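Local structure of GCN5-related N-acetyltransferase (Anabaena variabilis, 2OZG) at residues Leu201-Ile206 against Tyr215-Gln220; Thr357-Pro362 against Glu388-Ile393; Cys138-Pro143 against Gln276-Arg281; Ala64-Gly69 against His185-Gln190. The protein binds coenzyme A and probably transfers acetyl groups to amines, perhaps those of aminoglycosides, as a GCN5-related N-acetyltransferase. All coordinates share one frame; numbering follows the deposited sequence.

Contact 1: residues Leu201-Ile206 against Tyr215-Gln220; sequences LYSYLI and YIIFTQ
Tyr202 and Phe218 face each other as a hydrogen-bonded pair in an antiparallel beta hairpin in the acetyltransferase (GNAT) part of the chain. CB of Tyr202 sits over one face of the Phe218 ring, a CH-pi contact 3.5 Å from CB to the ring centroid. The ring planes are 22° apart, but displacement leaves little of one covering the other. Tyr204, two residues on and on the same face of the sheet, completes the aromatic cluster: its CE1 meets Phe218 CE2 at 3.8 Å, rim to rim. Phe218 reaches both tyrosines because its CG stands between the backbone N and carbonyl carbon (chi1 72°), tipping the ring toward the opposite strand. Cutting it back to alanine would probably strip Tyr202 CB of its aromatic floor and open a gap beside Tyr204. Beside the strand start, Leu201 CD1 touches Ile217 CG2 at 3.8 Å. Paired backbone bonds, Tyr202 with Phe218 and Tyr204 with Ile216, fix this register. Ile216 and Phe218 rest on Phe248 of helix 239-250, while the Tyr204 hydroxyl bonds Gln29 and Glu90 of the second subunit. Gln220 NE2 bonds Gln255; one water bridges Tyr202 OH (2.9 Å) and Gln220 OE1 (3.0 Å).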
loop_
_atom_site.group_PDB
_atom_site.type_symbol
_atom_site.label_atom_id
_atom_site.label_comp_id
_atom_site.label_asym_id
_atom_site.label_seq_id
_atom_site.Cartn_x
_atom_site.Cartn_y
_atom_site.Cartn_z
ATOM N N LEU A 201 -30.830 1.208 2.758
ATOM C CA LEU A 201 -30.776 2.467 3.436
ATOM C C LEU A 201 -31.363 2.234 4.809
ATOM O O LEU A 201 -32.464 1.684 4.954
ATOM C CB LEU A 201 -31.614 3.489 2.685
ATOM C CG LEU A 201 -31.513 4.921 3.195
ATOM C CD1 LEU A 201 -30.095 5.503 3.019
ATOM C CD2 LEU A 201 -32.511 5.776 2.485
ATOM N N TYR A 202 -30.638 2.634 5.829
ATOM C CA TYR A 202 -31.115 2.486 7.198
ATOM C C TYR A 202 -31.365 3.904 7.746
ATOM O O TYR A 202 -30.572 4.854 7.531
ATOM C CB TYR A 202 -30.055 1.725 8.022
ATOM C CG TYR A 202 -29.815 0.343 7.512
ATOM C CD1 TYR A 202 -30.700 -0.698 7.835
ATOM C CD2 TYR A 202 -28.761 0.062 6.674
ATOM C CE1 TYR A 202 -30.524 -1.954 7.345
ATOM C CE2 TYR A 202 -28.575 -1.229 6.156
ATOM C CZ TYR A 202 -29.439 -2.226 6.514
ATOM O OH TYR A 202 -29.267 -3.493 6.023
ATOM N N SER A 203 -32.463 4.043 8.443
ATOM C CA SER A 203 -32.907 5.306 9.050
ATOM C C SER A 203 -33.504 4.999 10.427
ATOM O O SER A 203 -34.369 4.122 10.561
ATOM C CB SER A 203 -34.035 5.873 8.206
ATOM O OG SER A 203 -33.579 6.252 6.961
ATOM N N TYR A 204 -33.042 5.704 11.450
ATOM C CA TYR A 204 -33.512 5.507 12.806
ATOM C C TYR A 204 -33.790 6.872 13.388
ATOM O O TYR A 204 -33.062 7.814 13.094
ATOM C CB TYR A 204 -32.367 4.868 13.639
ATOM C CG TYR A 204 -32.174 3.397 13.363
ATOM C CD1 TYR A 204 -31.522 2.960 12.215
ATOM C CD2 TYR A 204 -32.603 2.438 14.274
ATOM C CE1 TYR A 204 -31.353 1.652 11.972
ATOM C CE2 TYR A 204 -32.448 1.083 14.025
ATOM C CZ TYR A 204 -31.849 0.702 12.871
ATOM O OH TYR A 204 -31.653 -0.636 12.659
ATOM N N LEU A 205 -34.786 6.941 14.240
ATOM C CA LEU A 205 -35.068 8.105 15.072
ATOM C C LEU A 205 -34.434 7.791 16.414
ATOM O O LEU A 205 -34.423 6.625 16.850
ATOM C CB LEU A 205 -36.552 8.324 15.321
ATOM C CG LEU A 205 -37.416 8.665 14.102
ATOM C CD1 LEU A 205 -38.920 8.825 14.495
ATOM C CD2 LEU A 205 -36.905 9.889 13.283
ATOM N N ILE A 206 -33.893 8.836 17.045
ATOM C CA ILE A 206 -33.331 8.764 18.381
ATOM C C ILE A 206 -34.301 9.476 19.294
ATOM O O ILE A 206 -34.613 10.640 19.082
ATOM C CB ILE A 206 -31.979 9.518 18.483
ATOM C CG1 ILE A 206 -30.981 8.923 17.510
ATOM C CG2 ILE A 206 -31.412 9.392 19.896
ATOM C CD1 ILE A 206 -29.739 9.728 17.287
ATOM N N TYR A 215 -31.774 11.789 14.822
ATOM C CA TYR A 215 -31.918 10.687 13.901
ATOM C C TYR A 215 -30.572 10.330 13.256
ATOM O O TYR A 215 -29.560 11.078 13.402
ATOM C CB TYR A 215 -33.035 11.004 12.870
ATOM C CG TYR A 215 -32.715 12.098 11.845
ATOM C CD1 TYR A 215 -31.831 11.863 10.817
ATOM C CD2 TYR A 215 -33.375 13.325 11.856
ATOM C CE1 TYR A 215 -31.519 12.872 9.860
ATOM C CE2 TYR A 215 -33.115 14.290 10.893
ATOM C CZ TYR A 215 -32.189 14.069 9.900
ATOM O OH TYR A 215 -31.995 15.059 8.940
ATOM N N ILE A 216 -30.524 9.143 12.652
ATOM C CA ILE A 216 -29.332 8.707 11.898
ATOM C C ILE A 216 -29.798 8.002 10.638
ATOM O O ILE A 216 -30.699 7.138 10.685
ATOM C CB ILE A 216 -28.435 7.718 12.693
ATOM C CG1 ILE A 216 -28.257 8.165 14.134
ATOM C CG2 ILE A 216 -27.109 7.530 11.993
ATOM C CD1 ILE A 216 -27.423 7.205 15.017
ATOM N N ILE A 217 -29.166 8.371 9.519
ATOM C CA ILE A 217 -29.405 7.777 8.211
ATOM C C ILE A 217 -28.064 7.265 7.690
ATOM O O ILE A 217 -27.103 8.039 7.626
ATOM C CB ILE A 217 -29.949 8.769 7.198
ATOM C CG1 ILE A 217 -31.228 9.397 7.713
ATOM C CG2 ILE A 217 -30.199 8.018 5.865
ATOM C CD1 ILE A 217 -31.716 10.569 6.888
ATOM N N PHE A 218 -28.026 5.982 7.302
ATOM C CA PHE A 218 -26.791 5.365 6.926
ATOM C C PHE A 218 -26.911 4.204 5.985
ATOM O O PHE A 218 -28.005 3.659 5.732
ATOM C CB PHE A 218 -26.026 5.026 8.208
ATOM C CG PHE A 218 -26.616 3.854 9.008
ATOM C CD1 PHE A 218 -26.257 2.547 8.695
ATOM C CD2 PHE A 218 -27.513 4.061 10.048
ATOM C CE1 PHE A 218 -26.802 1.460 9.367
ATOM C CE2 PHE A 218 -28.014 2.964 10.770
ATOM C CZ PHE A 218 -27.635 1.668 10.414
ATOM N N THR A 219 -25.774 3.847 5.417
ATOM C CA THR A 219 -25.635 2.662 4.580
ATOM C C THR A 219 -24.455 1.853 5.142
ATOM O O THR A 219 -23.674 2.354 5.968
ATOM C CB THR A 219 -25.333 2.982 3.079
ATOM O OG1 THR A 219 -24.153 3.777 2.986
ATOM C CG2 THR A 219 -26.487 3.701 2.405
ATOM N N GLN A 220 -24.349 0.599 4.753
ATOM C CA GLN A 220 -23.262 -0.230 5.210
ATOM C C GLN A 220 -22.779 -0.933 3.971
ATOM O O GLN A 220 -23.583 -1.244 3.100
ATOM C CB GLN A 220 -23.770 -1.341 6.129
ATOM C CG GLN A 220 -24.655 -0.935 7.257
ATOM C CD GLN A 220 -24.965 -2.140 8.110
ATOM O OE1 GLN A 220 -25.505 -3.164 7.620
ATOM N NE2 GLN A 220 -24.588 -2.061 9.364
HETATM O O HOH W 1 -26.636 -3.851 4.914
#

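Contact 2: residues Thr357-Pro362 against Glu388-Ile393; sequences TSLFTP and ESPWMI
Positive phi at Ser358 (67°) turns the chain back at the end of helix 349-357, and a chi1 of 64° at Thr357 sets OG1 between its own backbone N and carbonyl carbon, where Leu359 N can reach it. Leu359 N gives Thr357 OG1 a long, weak bond of 3.4 Å. Against this turn lies the ring of Pro390. Its CG approaches the carbonyl oxygen Thr357 O to 3.1 Å, and its CD lies 3.5 Å from Ser358 O, so the ring is laid on the peptide groups of the turn more than on side chains. The apolar part is small: Leu359 CB meets Pro390 CG at 4.0 Å, and the Thr357 side chain crosses the proline at about a right angle. Beyond the ring, a water joins the two segments through hydrogen bonds to Leu359 O (2.8 Å) and Ser389 OG (2.8 Å). Outer partners hold the polar side chains of the turn: Thr357 OG1 bonds Ala134 O, and Ser358 OG bonds Phe385 O and His179 NE2. Trp72 of strand 58-72 packs on both Thr357 and Pro390, while the Glu388 carboxylate is bonded to Thr361 and Arg363 of the third subunit. The turn is a Schellman motif closing a helix C-terminus, and the proline packs a segment following helix 375-385 onto it within the sterol carrier protein domain.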
loop_
_atom_site.group_PDB
_atom_site.type_symbol
_atom_site.label_atom_id
_atom_site.label_comp_id
_atom_site.label_asym_id
_atom_site.label_seq_id
_atom_site.Cartn_x
_atom_site.Cartn_y
_atom_site.Cartn_z
ATOM N N THR A 357 -19.835 34.751 5.929
ATOM C CA THR A 357 -20.047 33.409 6.516
ATOM C C THR A 357 -19.304 33.081 7.795
ATOM O O THR A 357 -19.561 32.029 8.408
ATOM C CB THR A 357 -19.609 32.334 5.491
ATOM O OG1 THR A 357 -18.208 32.454 5.259
ATOM C CG2 THR A 357 -20.382 32.501 4.228
ATOM N N SER A 358 -18.405 33.963 8.214
ATOM C CA SER A 358 -17.558 33.735 9.376
ATOM C C SER A 358 -16.559 32.620 9.198
ATOM O O SER A 358 -16.060 32.086 10.170
ATOM C CB SER A 358 -18.376 33.431 10.663
ATOM O OG SER A 358 -19.514 34.213 10.656
ATOM N N LEU A 359 -16.216 32.264 7.969
ATOM C CA LEU A 359 -15.179 31.256 7.783
ATOM C C LEU A 359 -13.850 31.783 8.327
ATOM O O LEU A 359 -13.094 31.049 8.996
ATOM C CB LEU A 359 -15.020 30.930 6.271
ATOM C CG LEU A 359 -13.977 29.862 5.970
ATOM C CD1 LEU A 359 -14.271 28.559 6.665
ATOM C CD2 LEU A 359 -13.826 29.654 4.472
ATOM N N PHE A 360 -13.518 33.015 7.927
ATOM C CA PHE A 360 -12.335 33.724 8.394
ATOM C C PHE A 360 -12.741 35.019 9.018
ATOM O O PHE A 360 -13.741 35.641 8.591
ATOM C CB PHE A 360 -11.367 33.959 7.217
ATOM C CG PHE A 360 -10.831 32.669 6.659
ATOM C CD1 PHE A 360 -10.074 31.850 7.449
ATOM C CD2 PHE A 360 -11.117 32.276 5.363
ATOM C CE1 PHE A 360 -9.571 30.628 6.953
ATOM C CE2 PHE A 360 -10.624 31.087 4.872
ATOM C CZ PHE A 360 -9.877 30.265 5.660
ATOM N N THR A 361 -11.987 35.424 10.047
ATOM C CA THR A 361 -12.248 36.647 10.768
ATOM C C THR A 361 -11.715 37.803 9.985
ATOM O O THR A 361 -10.905 37.622 9.072
ATOM C CB THR A 361 -11.527 36.698 12.138
ATOM O OG1 THR A 361 -10.090 36.624 11.934
ATOM C CG2 THR A 361 -12.012 35.599 13.073
ATOM N N PRO A 362 -12.223 39.012 10.277
ATOM C CA PRO A 362 -11.664 40.160 9.614
ATOM C C PRO A 362 -10.167 40.245 9.652
ATOM O O PRO A 362 -9.555 40.557 8.630
ATOM C CB PRO A 362 -12.371 41.362 10.323
ATOM C CG PRO A 362 -13.697 40.845 10.636
ATOM C CD PRO A 362 -13.451 39.354 11.036
ATOM N N GLU A 388 -20.101 30.712 14.838
ATOM C CA GLU A 388 -19.586 29.373 14.768
ATOM C C GLU A 388 -19.084 29.150 13.325
ATOM O O GLU A 388 -19.661 29.680 12.364
ATOM C CB GLU A 388 -20.661 28.353 15.192
ATOM C CG GLU A 388 -21.099 28.471 16.682
ATOM C CD GLU A 388 -22.044 27.347 17.152
ATOM O OE1 GLU A 388 -22.306 26.454 16.319
ATOM O OE2 GLU A 388 -22.492 27.349 18.341
ATOM N N SER A 389 -18.002 28.396 13.209
ATOM C CA SER A 389 -17.381 28.102 11.945
ATOM C C SER A 389 -18.435 27.490 11.008
ATOM O O SER A 389 -19.106 26.493 11.356
ATOM C CB SER A 389 -16.179 27.165 12.114
ATOM O OG SER A 389 -15.359 27.196 10.944
ATOM N N PRO A 390 -18.579 28.075 9.812
ATOM C CA PRO A 390 -19.661 27.599 8.931
ATOM C C PRO A 390 -19.473 26.255 8.295
ATOM O O PRO A 390 -18.424 25.976 7.733
ATOM C CB PRO A 390 -19.735 28.688 7.886
ATOM C CG PRO A 390 -18.307 29.293 7.861
ATOM C CD PRO A 390 -17.778 29.162 9.201
ATOM N N TRP A 391 -20.517 25.424 8.317
ATOM C CA TRP A 391 -20.419 24.155 7.638
ATOM C C TRP A 391 -21.798 23.676 7.241
ATOM O O TRP A 391 -22.790 24.280 7.615
ATOM C CB TRP A 391 -19.668 23.157 8.539
ATOM C CG TRP A 391 -20.478 22.709 9.791
ATOM C CD1 TRP A 391 -20.666 23.417 10.963
ATOM C CD2 TRP A 391 -21.194 21.461 9.973
ATOM N NE1 TRP A 391 -21.433 22.682 11.833
ATOM C CE2 TRP A 391 -21.744 21.477 11.260
ATOM C CE3 TRP A 391 -21.371 20.317 9.191
ATOM C CZ2 TRP A 391 -22.493 20.425 11.757
ATOM C CZ3 TRP A 391 -22.115 19.282 9.697
ATOM C CH2 TRP A 391 -22.653 19.334 10.960
HETATM N N MSE A 392 -21.846 22.669 6.377
HETATM C CA MSE A 392 -23.068 22.025 6.030
HETATM C C MSE A 392 -22.748 20.546 5.975
HETATM O O MSE A 392 -21.593 20.152 5.721
HETATM C CB MSE A 392 -23.651 22.425 4.698
HETATM C CG MSE A 392 -22.906 21.910 3.454
HETATM SE SE MSE A 392 -23.840 22.564 1.882
HETATM C CE MSE A 392 -23.924 24.366 2.271
ATOM N N ILE A 393 -23.798 19.744 6.130
ATOM C CA ILE A 393 -23.654 18.273 6.101
ATOM C C ILE A 393 -23.842 17.732 4.691
ATOM O O ILE A 393 -23.471 16.601 4.358
ATOM C CB ILE A 393 -24.644 17.642 7.083
ATOM C CG1 ILE A 393 -24.207 16.199 7.460
ATOM C CG2 ILE A 393 -26.119 17.682 6.523
ATOM C CD1 ILE A 393 -24.883 15.695 8.699
HETATM O O HOH W 2 -14.103 29.662 11.150
#

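Contact 3: residues Cys138-Pro143 against Gln276-Arg281; sequences CVWEIP and QSATIR
Glu141 and Thr279 form a hydrogen-bonded antiparallel pair next to the non-hydrogen-bonded pair Trp140 and Ile280, the short strand segments running at 126° to one another, with backbone bonds from Glu141 N to Thr279 O (2.8 Å), Thr279 N to Glu141 O and Arg281 N to Val139 O. On the face of Trp140 and Ile280, CG1 of the isoleucine lies over the six-membered ring of the indole, 3.5 Å from CG1 to the centroid and 10° off the normal: a CH-pi contact. Cys138 SG touches Ile280 CG1 at 3.6 Å, and Ala278 CB reaches Trp140 CE3 at 3.9 Å, so the indole has aliphatic neighbours from two residues of the opposite segment, Ala278 and Ile280. On the face of Glu141 and Thr279 lies a salt bridge. With CG of Glu141 between the backbone N and the carbonyl carbon (chi1 72°), the carboxylate swings across to Arg281, whose chain is extended from CG to NE. NH1 of Arg281 bonds OE1 of Glu141 at 2.8 Å; OE1 lies near the guanidinium plane, but NH1 comes from above the carboxylate plane. Glu141 OE2 has a second cation in Lys258, probably steadying its negative charge. A water links Ser277 O (2.8 Å) and Thr279 OG1. The antiparallel pairing joins segments 133 residues apart in the chain, close to the coenzyme A-binding residue Glu275. Strand 258-263 also pairs with strand 132-143, its Trp261 meeting the Trp140 ring, while Arg281 rests on Ile228 and Arg230 of strand 227-236.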
loop_
_atom_site.group_PDB
_atom_site.type_symbol
_atom_site.label_atom_id
_atom_site.label_comp_id
_atom_site.label_asym_id
_atom_site.label_seq_id
_atom_site.Cartn_x
_atom_site.Cartn_y
_atom_site.Cartn_z
ATOM N N CYS A 138 -16.666 18.173 5.943
ATOM C CA CYS A 138 -15.602 17.325 6.481
ATOM C C CYS A 138 -16.168 15.942 6.732
ATOM O O CYS A 138 -17.230 15.814 7.368
ATOM C CB CYS A 138 -15.141 17.913 7.818
ATOM S SG CYS A 138 -13.761 17.188 8.459
ATOM N N VAL A 139 -15.457 14.939 6.244
ATOM C CA VAL A 139 -15.787 13.548 6.468
ATOM C C VAL A 139 -14.810 12.999 7.488
ATOM O O VAL A 139 -13.607 13.032 7.301
ATOM C CB VAL A 139 -15.719 12.703 5.167
ATOM C CG1 VAL A 139 -16.045 11.271 5.502
ATOM C CG2 VAL A 139 -16.744 13.221 4.187
ATOM N N TRP A 140 -15.378 12.571 8.613
ATOM C CA TRP A 140 -14.653 11.974 9.690
ATOM C C TRP A 140 -14.747 10.474 9.627
ATOM O O TRP A 140 -15.715 9.961 9.135
ATOM C CB TRP A 140 -15.264 12.416 11.023
ATOM C CG TRP A 140 -14.923 13.827 11.354
ATOM C CD1 TRP A 140 -15.554 14.930 10.914
ATOM C CD2 TRP A 140 -13.825 14.279 12.170
ATOM N NE1 TRP A 140 -14.947 16.043 11.421
ATOM C CE2 TRP A 140 -13.888 15.677 12.207
ATOM C CE3 TRP A 140 -12.844 13.636 12.900
ATOM C CZ2 TRP A 140 -12.963 16.464 12.925
ATOM C CZ3 TRP A 140 -11.929 14.419 13.648
ATOM C CH2 TRP A 140 -12.010 15.827 13.637
ATOM N N GLU A 141 -13.760 9.773 10.175
ATOM C CA GLU A 141 -13.846 8.334 10.222
ATOM C C GLU A 141 -13.343 7.871 11.553
ATOM O O GLU A 141 -12.514 8.551 12.156
ATOM C CB GLU A 141 -12.988 7.673 9.134
ATOM C CG GLU A 141 -11.525 7.730 9.358
ATOM C CD GLU A 141 -10.782 6.897 8.313
ATOM O OE1 GLU A 141 -10.879 7.267 7.133
ATOM O OE2 GLU A 141 -10.117 5.880 8.681
ATOM N N ILE A 142 -13.782 6.690 11.979
ATOM C CA ILE A 142 -13.334 6.154 13.245
ATOM C C ILE A 142 -13.497 4.657 13.325
ATOM O O ILE A 142 -14.492 4.112 12.805
ATOM C CB ILE A 142 -14.152 6.814 14.375
ATOM C CG1 ILE A 142 -13.635 6.425 15.746
ATOM C CG2 ILE A 142 -15.654 6.434 14.300
ATOM C CD1 ILE A 142 -14.299 7.204 16.872
ATOM N N PRO A 143 -12.524 3.965 13.976
ATOM C CA PRO A 143 -12.740 2.541 14.211
ATOM C C PRO A 143 -13.848 2.324 15.254
ATOM O O PRO A 143 -13.840 2.930 16.351
ATOM C CB PRO A 143 -11.374 2.019 14.646
ATOM C CG PRO A 143 -10.541 3.232 15.033
ATOM C CD PRO A 143 -11.193 4.436 14.427
ATOM N N GLN A 276 -8.843 10.299 21.267
ATOM C CA GLN A 276 -8.897 10.946 19.966
ATOM C C GLN A 276 -8.671 9.894 18.881
ATOM O O GLN A 276 -7.629 9.855 18.252
ATOM C CB GLN A 276 -7.868 12.040 19.913
ATOM C CG GLN A 276 -8.210 13.173 20.903
ATOM C CD GLN A 276 -7.126 14.210 20.997
ATOM O OE1 GLN A 276 -6.490 14.549 19.997
ATOM N NE2 GLN A 276 -6.949 14.775 22.186
ATOM N N SER A 277 -9.658 9.035 18.664
ATOM C CA SER A 277 -9.494 7.945 17.723
ATOM C C SER A 277 -10.034 8.256 16.349
ATOM O O SER A 277 -9.808 7.499 15.386
ATOM C CB SER A 277 -10.091 6.694 18.316
ATOM O OG SER A 277 -11.371 6.964 18.794
ATOM N N ALA A 278 -10.709 9.387 16.237
ATOM C CA ALA A 278 -11.345 9.752 14.995
ATOM C C ALA A 278 -10.391 10.559 14.143
ATOM O O ALA A 278 -9.609 11.317 14.675
ATOM C CB ALA A 278 -12.600 10.549 15.278
ATOM N N THR A 279 -10.430 10.406 12.822
ATOM C CA THR A 279 -9.574 11.231 11.973
ATOM C C THR A 279 -10.379 11.840 10.859
ATOM O O THR A 279 -11.457 11.355 10.523
ATOM C CB THR A 279 -8.445 10.385 11.340
ATOM O OG1 THR A 279 -9.019 9.275 10.695
ATOM C CG2 THR A 279 -7.539 9.833 12.389
ATOM N N ILE A 280 -9.825 12.873 10.242
ATOM C CA ILE A 280 -10.475 13.493 9.134
ATOM C C ILE A 280 -10.052 12.734 7.880
ATOM O O ILE A 280 -8.899 12.636 7.599
ATOM C CB ILE A 280 -10.157 15.015 9.053
ATOM C CG1 ILE A 280 -10.956 15.747 10.139
ATOM C CG2 ILE A 280 -10.499 15.566 7.731
ATOM C CD1 ILE A 280 -10.555 17.217 10.341
ATOM N N ARG A 281 -11.027 12.146 7.179
ATOM C CA ARG A 281 -10.795 11.367 5.987
ATOM C C ARG A 281 -10.674 12.308 4.802
ATOM O O ARG A 281 -9.878 12.085 3.916
ATOM C CB ARG A 281 -11.986 10.440 5.809
ATOM C CG ARG A 281 -11.973 9.486 4.636
ATOM C CD ARG A 281 -13.279 8.671 4.795
ATOM N NE ARG A 281 -13.515 7.587 3.852
ATOM C CZ ARG A 281 -13.044 6.348 3.985
ATOM N NH1 ARG A 281 -12.263 6.017 5.015
ATOM N NH2 ARG A 281 -13.346 5.443 3.058
HETATM O O HOH W 3 -9.448 7.110 12.607
#

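Contact 4: residues Ala64-Gly69 against His185-Gln190; sequences AILPMG and HPAIWQ
His185 reaches strand 58-72 from just ahead of helix 186-192, and its side chain meets Met68, Leu66 and Pro67 in turn. Its CB lies against selenomethionine Met68, 4.0 Å from CB and 4.1 Å from SE. CG, anti to the backbone N (chi1 -173°), carries the ring out toward Leu66, whose CB is 4.1 Å from CG of the histidine. At the ring edge, CD2 faces the carbonyl oxygen Pro67 O, 3.3 Å away and near the ring plane. NE2 at the far end lies 3.9 Å from CD of Pro67, the two side chains running side by side. ND1 turns the other way and accepts from Ala187 N at 3.1 Å, nearly straight at 166°: an N-cap made by the imidazole. The ring is sandwiched, Leu66 CD2 over the centre of one face in a CH-pi contact and Pro186 CD above the opposite face. With a leucine here the N-H of Ala187 is likely to lose its cap, and Leu66 CD2 the flat ring beneath it. Further along, Leu66 brushes Ala187 and Ile188 with its methyl ends. Ile45 of helix 37-45 covers both Leu66 and Ala187. Strand 75-87 pairs with 58-72, and its Met79 packs on Met68. The start of helix 186-192 is set against strand 58-72 through His185.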
loop_
_atom_site.group_PDB
_atom_site.type_symbol
_atom_site.label_atom_id
_atom_site.label_comp_id
_atom_site.label_asym_id
_atom_site.label_seq_id
_atom_site.Cartn_x
_atom_site.Cartn_y
_atom_site.Cartn_z
ATOM N N ALA A 64 -27.458 22.830 -13.114
ATOM C CA ALA A 64 -28.683 22.919 -12.354
ATOM C C ALA A 64 -28.587 24.024 -11.308
ATOM O O ALA A 64 -27.540 24.231 -10.645
ATOM C CB ALA A 64 -28.989 21.590 -11.639
ATOM N N ILE A 65 -29.672 24.765 -11.203
ATOM C CA ILE A 65 -29.854 25.783 -10.176
ATOM C C ILE A 65 -30.858 25.199 -9.150
ATOM O O ILE A 65 -31.973 24.804 -9.541
ATOM C CB ILE A 65 -30.484 27.089 -10.719
ATOM C CG1 ILE A 65 -29.640 27.706 -11.827
ATOM C CG2 ILE A 65 -30.582 28.111 -9.564
ATOM C CD1 ILE A 65 -30.299 28.954 -12.385
ATOM N N LEU A 66 -30.486 25.191 -7.869
ATOM C CA LEU A 66 -31.354 24.688 -6.766
ATOM C C LEU A 66 -31.791 25.828 -5.866
ATOM O O LEU A 66 -31.018 26.304 -5.007
ATOM C CB LEU A 66 -30.628 23.590 -5.923
ATOM C CG LEU A 66 -30.097 22.423 -6.752
ATOM C CD1 LEU A 66 -29.416 21.358 -5.880
ATOM C CD2 LEU A 66 -31.201 21.759 -7.559
ATOM N N PRO A 67 -32.995 26.355 -6.132
ATOM C CA PRO A 67 -33.462 27.415 -5.296
ATOM C C PRO A 67 -33.897 26.914 -3.956
ATOM O O PRO A 67 -34.841 26.128 -3.856
ATOM C CB PRO A 67 -34.638 28.042 -6.092
ATOM C CG PRO A 67 -34.660 27.358 -7.408
ATOM C CD PRO A 67 -33.884 26.089 -7.252
HETATM N N MSE A 68 -33.226 27.385 -2.915
HETATM C CA MSE A 68 -33.546 26.922 -1.581
HETATM C C MSE A 68 -33.192 27.983 -0.550
HETATM O O MSE A 68 -33.479 29.143 -0.746
HETATM C CB MSE A 68 -32.816 25.594 -1.344
HETATM C CG MSE A 68 -31.344 25.669 -1.512
HETATM SE SE MSE A 68 -30.393 24.052 -1.051
HETATM C CE MSE A 68 -29.026 24.161 -2.407
ATOM N N GLY A 69 -32.644 27.585 0.581
ATOM C CA GLY A 69 -32.273 28.531 1.600
ATOM C C GLY A 69 -31.055 28.040 2.324
ATOM O O GLY A 69 -30.681 26.848 2.228
ATOM N N HIS A 185 -33.316 21.884 -0.624
ATOM C CA HIS A 185 -34.132 21.722 -1.801
ATOM C C HIS A 185 -34.529 20.249 -1.742
ATOM O O HIS A 185 -33.772 19.402 -1.200
ATOM C CB HIS A 185 -33.288 21.983 -3.067
ATOM C CG HIS A 185 -34.059 22.011 -4.330
ATOM N ND1 HIS A 185 -34.377 20.869 -5.046
ATOM C CD2 HIS A 185 -34.553 23.050 -5.038
ATOM C CE1 HIS A 185 -35.057 21.204 -6.123
ATOM N NE2 HIS A 185 -35.169 22.523 -6.152
ATOM N N PRO A 186 -35.734 19.937 -2.222
ATOM C CA PRO A 186 -36.212 18.574 -2.332
ATOM C C PRO A 186 -35.189 17.576 -2.926
ATOM O O PRO A 186 -35.169 16.414 -2.528
ATOM C CB PRO A 186 -37.459 18.724 -3.191
ATOM C CG PRO A 186 -37.978 20.074 -2.859
ATOM C CD PRO A 186 -36.773 20.926 -2.560
ATOM N N ALA A 187 -34.321 18.035 -3.822
ATOM C CA ALA A 187 -33.336 17.176 -4.470
ATOM C C ALA A 187 -32.310 16.641 -3.506
ATOM O O ALA A 187 -31.730 15.557 -3.734
ATOM C CB ALA A 187 -32.607 17.983 -5.579
ATOM N N ILE A 188 -32.042 17.412 -2.457
ATOM C CA ILE A 188 -31.046 17.019 -1.456
ATOM C C ILE A 188 -31.595 15.815 -0.688
ATOM O O ILE A 188 -30.919 14.815 -0.462
ATOM C CB ILE A 188 -30.739 18.136 -0.438
ATOM C CG1 ILE A 188 -30.408 19.497 -1.089
ATOM C CG2 ILE A 188 -29.664 17.724 0.502
ATOM C CD1 ILE A 188 -29.192 19.602 -1.861
ATOM N N TRP A 189 -32.840 15.935 -0.266
ATOM C CA TRP A 189 -33.517 14.856 0.406
ATOM C C TRP A 189 -33.600 13.624 -0.512
ATOM O O TRP A 189 -33.462 12.510 -0.050
ATOM C CB TRP A 189 -34.913 15.292 0.822
ATOM C CG TRP A 189 -34.933 16.194 1.993
ATOM C CD1 TRP A 189 -35.257 17.506 2.008
ATOM C CD2 TRP A 189 -34.661 15.827 3.344
ATOM N NE1 TRP A 189 -35.192 17.993 3.287
ATOM C CE2 TRP A 189 -34.835 16.978 4.130
ATOM C CE3 TRP A 189 -34.289 14.631 3.969
ATOM C CZ2 TRP A 189 -34.683 16.966 5.513
ATOM C CZ3 TRP A 189 -34.095 14.630 5.345
ATOM C CH2 TRP A 189 -34.293 15.795 6.099
ATOM N N GLN A 190 -33.913 13.845 -1.791
ATOM C CA GLN A 190 -33.924 12.779 -2.796
ATOM C C GLN A 190 -32.621 12.008 -2.850
ATOM O O GLN A 190 -32.600 10.771 -2.897
ATOM C CB GLN A 190 -34.156 13.376 -4.181
ATOM C CG GLN A 190 -35.583 13.796 -4.476
ATOM C CD GLN A 190 -36.506 12.665 -4.714
ATOM O OE1 GLN A 190 -36.097 11.518 -4.889
ATOM N NE2 GLN A 190 -37.782 12.983 -4.759
#

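In the fold
Contacts 1, 3 and 4 all reach the linked strands of the acetyltransferase part, whereas contact 2 belongs to the sterol carrier protein domain. Contact 1 and contact 4 touch directly, Tyr215 OH lying 3.7 Å from Trp189 CH2, although their centres are about 21 Å apart. Contact 2 comes within about 5 Å of contact 3 at the nearest atoms, and both meet the third subunit. Contacts 3 and 4 are the most distant, about 28 Å between centres, with their segments alternating along the chain. Bound coenzyme A molecules lie about 8 Å from the side chain of Gln220, about 10 Å from that of Leu66 and about 11 Å from that of Ser277.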